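Local structure of 2',5'-phosphodiesterase 12 (Homo sapiens, 4Z0V) at residues 184-187 / 188-192; 206-209 / 210-213. The protein belongs to the endonuclease/exonuclease/phosphatase family and carries a magnesium ion in its DNase I-like domain. One frame throughout, in Å; residues are numbered along the deposited sequence.

Contact 1 (184-187 / 188-192); sequences DRAV and FSDSL
Val-187 O takes two backbone N-H groups from the next turn of the helix, so that one carbonyl oxygen is held by two donors where the helix widens. Leu-192 N approaches nearly in line with the carbonyl at 2.9 Å from Val-187 O, the N-H...O angle being 171°. Ser-191 N lies 3.0 Å from that same Val-187 O but stands above the carbonyl plane and makes the more bent bond, at 146°. The reach from 187 to 192 is a pi-type turn, a local widening of an otherwise alpha-helical repeat. Before it the regular pattern holds: Phe-188 N bonds to Asp-184 O at 3.0 Å, Ser-189 N to Arg-185 O at a longer 3.3 Å, and Asp-190 N to Ala-186 O at 2.8 Å. Asp-184 is the N-cap residue, yet its carboxylate is turned to the backbone N-H groups of Asp-136 and Thr-137 instead of closing the helix start. On the exposed side the Asp-190 carboxylate folds back over the preceding turn, OD2 coming 3.8 Å from Ala-186 CB, while OD1 forms a salt bridge with Lys-28. Inward, Val-187 and Leu-192 cross obliquely. With Val-187 CG1 anti to its own backbone N (chi1 167°), that methyl is carried along the helix to 3.8 Å from Leu-192 CD1. The pair continues the apolar surface onto helix 159-172, and Phe-188, its ring directed away from the turn, stacks with Phe-205. Two donors on Val-187 O mean that the wide turn costs this carbonyl no hydrogen bonding: one nearly straight bond and one bent bond share a single oxygen, and the apolar side chains of the same two residues, 187 and 192, meet beside it.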
ATOM      1  N   ASP A 184      -4.471   4.522  -7.376  1.00 10.48           N
ATOM      2  CA  ASP A 184      -5.424   4.835  -8.461  1.00 10.70           C
ATOM      3  C   ASP A 184      -6.045   3.548  -8.974  1.00 14.74           C
ATOM      4  O   ASP A 184      -5.419   2.480  -8.879  1.00 12.30           O
ATOM      5  CB  ASP A 184      -4.712   5.548  -9.632  1.00 12.06           C
ATOM      6  CG  ASP A 184      -3.984   6.815  -9.264  1.00 17.46           C
ATOM      7  OD1 ASP A 184      -2.731   6.753  -9.068  1.00 14.27           O
ATOM      8  OD2 ASP A 184      -4.620   7.890  -9.300  1.00 18.31           O
ATOM      9  N   ARG A 185      -7.280   3.644  -9.524  1.00 14.78           N
ATOM     10  CA  ARG A 185      -7.975   2.472 -10.051  0.50 14.85           C
ATOM     11  C   ARG A 185      -7.093   1.708 -11.061  1.00 18.56           C
ATOM     12  O   ARG A 185      -6.926   0.497 -10.902  1.00 18.52           O
ATOM     13  CB  ARG A 185      -9.342   2.834 -10.680  0.50 16.09           C
ATOM     14  CG  ARG A 185     -10.076   1.598 -11.215  0.50 24.91           C
ATOM     15  CD  ARG A 185     -11.429   1.885 -11.861  0.50 29.21           C
ATOM     16  NE  ARG A 185     -12.459   2.315 -10.907  0.50 31.08           N
ATOM     17  CZ  ARG A 185     -13.078   1.515 -10.041  0.50 44.43           C
ATOM     18  NH1 ARG A 185     -12.756   0.230  -9.963  0.50 36.78           N
ATOM     19  NH2 ARG A 185     -14.004   2.001  -9.230  0.50 31.89           N
ATOM     20  N   ALA A 186      -6.505   2.381 -12.077  1.00 15.83           N
ATOM     21  CA  ALA A 186      -5.656   1.715 -13.082  1.00 15.77           C
ATOM     22  C   ALA A 186      -4.341   1.225 -12.485  1.00 17.34           C
ATOM     23  O   ALA A 186      -3.805   0.234 -12.965  1.00 17.75           O
ATOM     24  CB  ALA A 186      -5.367   2.654 -14.258  1.00 16.96           C
ATOM     25  N   VAL A 187      -3.853   1.877 -11.415  1.00 12.03           N
ATOM     26  CA  VAL A 187      -2.605   1.422 -10.766  1.00 10.40           C
ATOM     27  C   VAL A 187      -2.869   0.058 -10.116  1.00 13.11           C
ATOM     28  O   VAL A 187      -2.046  -0.854 -10.255  1.00 11.34           O
ATOM     29  CB  VAL A 187      -2.081   2.480  -9.770  1.00 12.31           C
ATOM     30  CG1 VAL A 187      -0.977   1.903  -8.863  1.00 10.97           C
ATOM     31  CG2 VAL A 187      -1.572   3.699 -10.553  1.00 11.64           C
ATOM     32  N   PHE A 188      -4.020  -0.093  -9.436  1.00 10.66           N
ATOM     33  CA  PHE A 188      -4.375  -1.374  -8.820  1.00  9.11           C
ATOM     34  C   PHE A 188      -4.433  -2.476  -9.867  1.00 13.58           C
ATOM     35  O   PHE A 188      -3.770  -3.485  -9.708  1.00 12.02           O
ATOM     36  CB  PHE A 188      -5.726  -1.286  -8.081  1.00 10.12           C
ATOM     37  CG  PHE A 188      -6.100  -2.584  -7.403  1.00  9.67           C
ATOM     38  CD1 PHE A 188      -5.479  -2.975  -6.224  1.00 10.23           C
ATOM     39  CD2 PHE A 188      -7.041  -3.437  -7.968  1.00  9.85           C
ATOM     40  CE1 PHE A 188      -5.791  -4.197  -5.623  1.00 10.74           C
ATOM     41  CE2 PHE A 188      -7.344  -4.666  -7.369  1.00 12.88           C
ATOM     42  CZ  PHE A 188      -6.722  -5.036  -6.200  1.00 10.10           C
ATOM     43  N   SER A 189      -5.208  -2.280 -10.948  1.00 11.48           N
ATOM     44  CA  SER A 189      -5.412  -3.357 -11.908  1.00 13.87           C
ATOM     45  C   SER A 189      -4.243  -3.603 -12.869  1.00 17.19           C
ATOM     46  O   SER A 189      -4.043  -4.763 -13.250  1.00 18.38           O
ATOM     47  CB  SER A 189      -6.694  -3.101 -12.708  1.00 18.56           C
ATOM     48  OG  SER A 189      -6.602  -1.849 -13.367  1.00 25.75           O
ATOM     49  N   ASP A 190      -3.490  -2.559 -13.269  1.00 15.10           N
ATOM     50  CA  ASP A 190      -2.441  -2.697 -14.300  1.00 15.51           C
ATOM     51  C   ASP A 190      -1.013  -2.730 -13.785  1.00 19.61           C
ATOM     52  O   ASP A 190      -0.128  -3.148 -14.535  1.00 19.03           O
ATOM     53  CB  ASP A 190      -2.528  -1.554 -15.336  1.00 17.21           C
ATOM     54  CG  ASP A 190      -3.919  -1.299 -15.896  1.00 28.18           C
ATOM     55  OD1 ASP A 190      -4.783  -2.189 -15.773  1.00 28.39           O
ATOM     56  OD2 ASP A 190      -4.147  -0.196 -16.416  1.00 34.68           O
ATOM     57  N   SER A 191      -0.766  -2.279 -12.538  1.00 14.17           N
ATOM     58  CA  SER A 191       0.600  -2.291 -12.030  1.00 12.61           C
ATOM     59  C   SER A 191       0.744  -3.180 -10.782  1.00 14.23           C
ATOM     60  O   SER A 191       1.592  -4.069 -10.760  1.00 12.60           O
ATOM     61  CB  SER A 191       1.043  -0.870 -11.705  1.00 14.90           C
ATOM     62  OG  SER A 191       2.311  -0.881 -11.064  1.00 20.51           O
ATOM     63  N   LEU A 192      -0.037  -2.905  -9.741  1.00  9.82           N
ATOM     64  CA  LEU A 192       0.114  -3.652  -8.482  1.00 10.46           C
ATOM     65  C   LEU A 192      -0.362  -5.096  -8.596  1.00 13.50           C
ATOM     66  O   LEU A 192       0.375  -5.996  -8.209  1.00 13.46           O
ATOM     67  CB  LEU A 192      -0.622  -2.931  -7.345  1.00 10.39           C
ATOM     68  CG  LEU A 192      -0.213  -1.478  -7.175  1.00 12.65           C
ATOM     69  CD1 LEU A 192      -1.143  -0.792  -6.205  1.00 13.04           C
ATOM     70  CD2 LEU A 192       1.263  -1.364  -6.677  1.00 18.57           C
TER

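Contact 2 (206-209 / 210-213); sequences RIKQ and HEGL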
ATOM      1  N   ARG A 206     -10.413  -0.711  -2.405  1.00  9.95           N
ATOM      2  CA  ARG A 206     -11.560   0.094  -1.968  1.00 10.04           C
ATOM      3  C   ARG A 206     -11.333   1.523  -2.454  1.00 12.69           C
ATOM      4  O   ARG A 206     -10.531   2.246  -1.871  1.00 11.26           O
ATOM      5  CB  ARG A 206     -11.739   0.009  -0.442  1.00 10.73           C
ATOM      6  CG  ARG A 206     -12.782   0.987   0.171  1.00 17.18           C
ATOM      7  CD  ARG A 206     -14.184   0.785  -0.397  1.00 26.44           C
ATOM      8  NE  ARG A 206     -14.618  -0.602  -0.231  1.00 33.57           N
ATOM      9  CZ  ARG A 206     -15.750  -1.113  -0.698  1.00 47.34           C
ATOM     10  NH1 ARG A 206     -16.595  -0.355  -1.393  1.00 39.21           N
ATOM     11  NH2 ARG A 206     -16.043  -2.389  -0.487  1.00 24.70           N
ATOM     12  N   ILE A 207     -12.001   1.905  -3.547  1.00 12.26           N
ATOM     13  CA  ILE A 207     -11.786   3.235  -4.104  1.00 13.43           C
ATOM     14  C   ILE A 207     -12.651   4.275  -3.370  1.00 19.45           C
ATOM     15  O   ILE A 207     -13.672   3.913  -2.791  1.00 21.21           O
ATOM     16  CB  ILE A 207     -12.041   3.252  -5.645  1.00 17.68           C
ATOM     17  CG1 ILE A 207     -11.302   4.443  -6.311  1.00 17.61           C
ATOM     18  CG2 ILE A 207     -13.551   3.216  -6.001  1.00 19.58           C
ATOM     19  CD1 ILE A 207     -11.221   4.403  -7.748  1.00 18.23           C
ATOM     20  N   LYS A 208     -12.203   5.542  -3.348  1.00 16.18           N
ATOM     21  CA  LYS A 208     -12.995   6.667  -2.849  1.00 17.60           C
ATOM     22  C   LYS A 208     -13.625   7.283  -4.123  1.00 23.09           C
ATOM     23  O   LYS A 208     -14.641   6.777  -4.610  1.00 23.64           O
ATOM     24  CB  LYS A 208     -12.123   7.649  -2.081  1.00 20.06           C
ATOM     25  CG  LYS A 208     -11.950   7.376  -0.614  1.00 31.44           C
ATOM     26  CD  LYS A 208     -11.595   8.658   0.145  1.00 34.25           C
ATOM     27  CE  LYS A 208     -10.250   9.256  -0.206  1.00 45.67           C
ATOM     28  NZ  LYS A 208      -9.769  10.178   0.860  1.00 52.70           N
ATOM     29  N   GLN A 209     -12.925   8.241  -4.764  1.00 18.08           N
ATOM     30  CA  GLN A 209     -13.384   8.757  -6.041  1.00 17.71           C
ATOM     31  C   GLN A 209     -12.504   8.211  -7.165  1.00 19.63           C
ATOM     32  O   GLN A 209     -12.926   7.338  -7.922  1.00 21.86           O
ATOM     33  CB  GLN A 209     -13.422  10.302  -6.062  1.00 19.19           C
ATOM     34  CG  GLN A 209     -13.959  10.808  -7.403  1.00 18.74           C
ATOM     35  CD  GLN A 209     -14.221  12.281  -7.389  1.00 24.73           C
ATOM     36  OE1 GLN A 209     -13.600  13.061  -6.645  1.00 22.90           O
ATOM     37  NE2 GLN A 209     -15.097  12.693  -8.268  1.00 17.62           N
ATOM     38  N   HIS A 210     -11.289   8.733  -7.283  1.00 15.17           N
ATOM     39  CA  HIS A 210     -10.360   8.322  -8.331  1.00 13.91           C
ATOM     40  C   HIS A 210      -9.218   7.485  -7.748  1.00 15.19           C
ATOM     41  O   HIS A 210      -8.431   6.933  -8.494  1.00 14.62           O
ATOM     42  CB  HIS A 210      -9.809   9.574  -9.048  1.00 14.61           C
ATOM     43  CG  HIS A 210     -10.861  10.294  -9.819  1.00 18.26           C
ATOM     44  ND1 HIS A 210     -11.773   9.606 -10.619  1.00 21.09           N
ATOM     45  CD2 HIS A 210     -11.099  11.623  -9.920  1.00 20.30           C
ATOM     46  CE1 HIS A 210     -12.542  10.538 -11.167  1.00 20.74           C
ATOM     47  NE2 HIS A 210     -12.189  11.766 -10.760  1.00 20.46           N
ATOM     48  N   GLU A 211      -9.150   7.379  -6.422  1.00 11.53           N
ATOM     49  CA  GLU A 211      -8.093   6.606  -5.777  1.00 10.16           C
ATOM     50  C   GLU A 211      -8.593   6.099  -4.455  1.00 13.60           C
ATOM     51  O   GLU A 211      -9.574   6.620  -3.911  1.00 12.28           O
ATOM     52  CB  GLU A 211      -6.775   7.437  -5.607  1.00 10.64           C
ATOM     53  CG  GLU A 211      -6.879   8.793  -4.912  1.00 12.04           C
ATOM     54  CD  GLU A 211      -7.007   8.765  -3.400  1.00 21.85           C
ATOM     55  OE1 GLU A 211      -6.628   7.747  -2.790  1.00 15.22           O
ATOM     56  OE2 GLU A 211      -7.396   9.795  -2.813  1.00 18.90           O
ATOM     57  N   GLY A 212      -7.891   5.121  -3.913  1.00 10.17           N
ATOM     58  CA  GLY A 212      -8.276   4.585  -2.620  1.00  9.55           C
ATOM     59  C   GLY A 212      -7.242   3.695  -1.991  1.00 12.43           C
ATOM     60  O   GLY A 212      -6.016   3.902  -2.111  1.00 12.17           O
ATOM     61  N   LEU A 213      -7.760   2.705  -1.313  1.00  8.98           N
ATOM     62  CA  LEU A 213      -6.969   1.824  -0.498  1.00  7.52           C
ATOM     63  C   LEU A 213      -6.837   0.454  -1.110  1.00 10.61           C
ATOM     64  O   LEU A 213      -7.810  -0.058  -1.664  1.00 10.85           O
ATOM     65  CB  LEU A 213      -7.659   1.668   0.864  1.00  6.95           C
ATOM     66  CG  LEU A 213      -8.027   2.935   1.671  1.00  9.63           C
ATOM     67  CD1 LEU A 213      -8.788   2.502   2.941  1.00  9.51           C
ATOM     68  CD2 LEU A 213      -6.768   3.723   2.062  1.00  9.40           C
TER
HETATM   69  O   HOH W   1      -7.166  10.281  -0.201  1.00 26.77           O
HETATM   70  O   HOH W   2     -10.470  10.034  -4.338  1.00 15.86           O
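Arg-206 and Leu-213 form the hydrogen-bonded pair of an antiparallel hairpin, gripping each other through both backbone N-H groups. Arg-206 N lies 2.8 Å from Leu-213 O, and Leu-213 N returns a bond of 2.9 Å to Arg-206 O. Nearer the turn, Lys-208 N reaches Glu-211 O at 2.9 Å from above the carbonyl plane, a less direct approach at the point where the strands give way to the loop. Between these bonds comes the non-hydrogen-bonded pair Ile-207 and Gly-212. Here Gly-212 CA sits 3.3 Å from Arg-206 O in a CA-H...O contact, and the absence of a side chain lets the two backbones close up.

Charge and water act together on one side of the turn. Lys-208 and Glu-211 run side by side, but Lys-208 NZ and Glu-211 OE2 remain 4.4 Å apart, too far for a salt bridge. One water spans them, accepting from the lysine and donating to the carboxylate; a second accepts from Gln-209 N and gives only a weak bond to OE2. Tyr-138 OH is a further partner of that oxygen.

Stacking marks the tip. Gln-209 is extended, its CG anti to the backbone N (chi1 -178°), which lays the chain along the His-210 imidazole. Gln-209 CG sits over the ring centre, 3.8 Å from the centroid of the His-210 imidazole, in a CH-pi contact, and the amide plane is turned just 8° from that of the ring.

In the fold the hairpin joins edge strand 201-207 to strand 211-218, which continues the sheet to strand 177-184 through Gly-212 and Val-183. Leu-213 packs against strands 265-273 and 280-287, whereas Glu-211 and His-210 touch Thr-137 of helix 136-139.

Overall arrangement
Contacts 1 and 2 follow each other along the chain, helix 185-198 leading into strand 201-207, and their centres lie about 11 Å apart. They meet directly at the start of the helix, where Asp-184 CA packs 4.1 Å from Glu-211 CB. Phe-188 extends the junction by resting on Ala-214, just beyond contact 2. The hairpin approaches the metal site more closely, with the Glu-211 side chain about 7 Å from the bound magnesium ion and that of Asp-184 about 10 Å away. Helix 136-139 is thus common ground, receiving the carboxylate of Asp-184 from contact 1 and the side chains of Glu-211 and His-210 from contact 2.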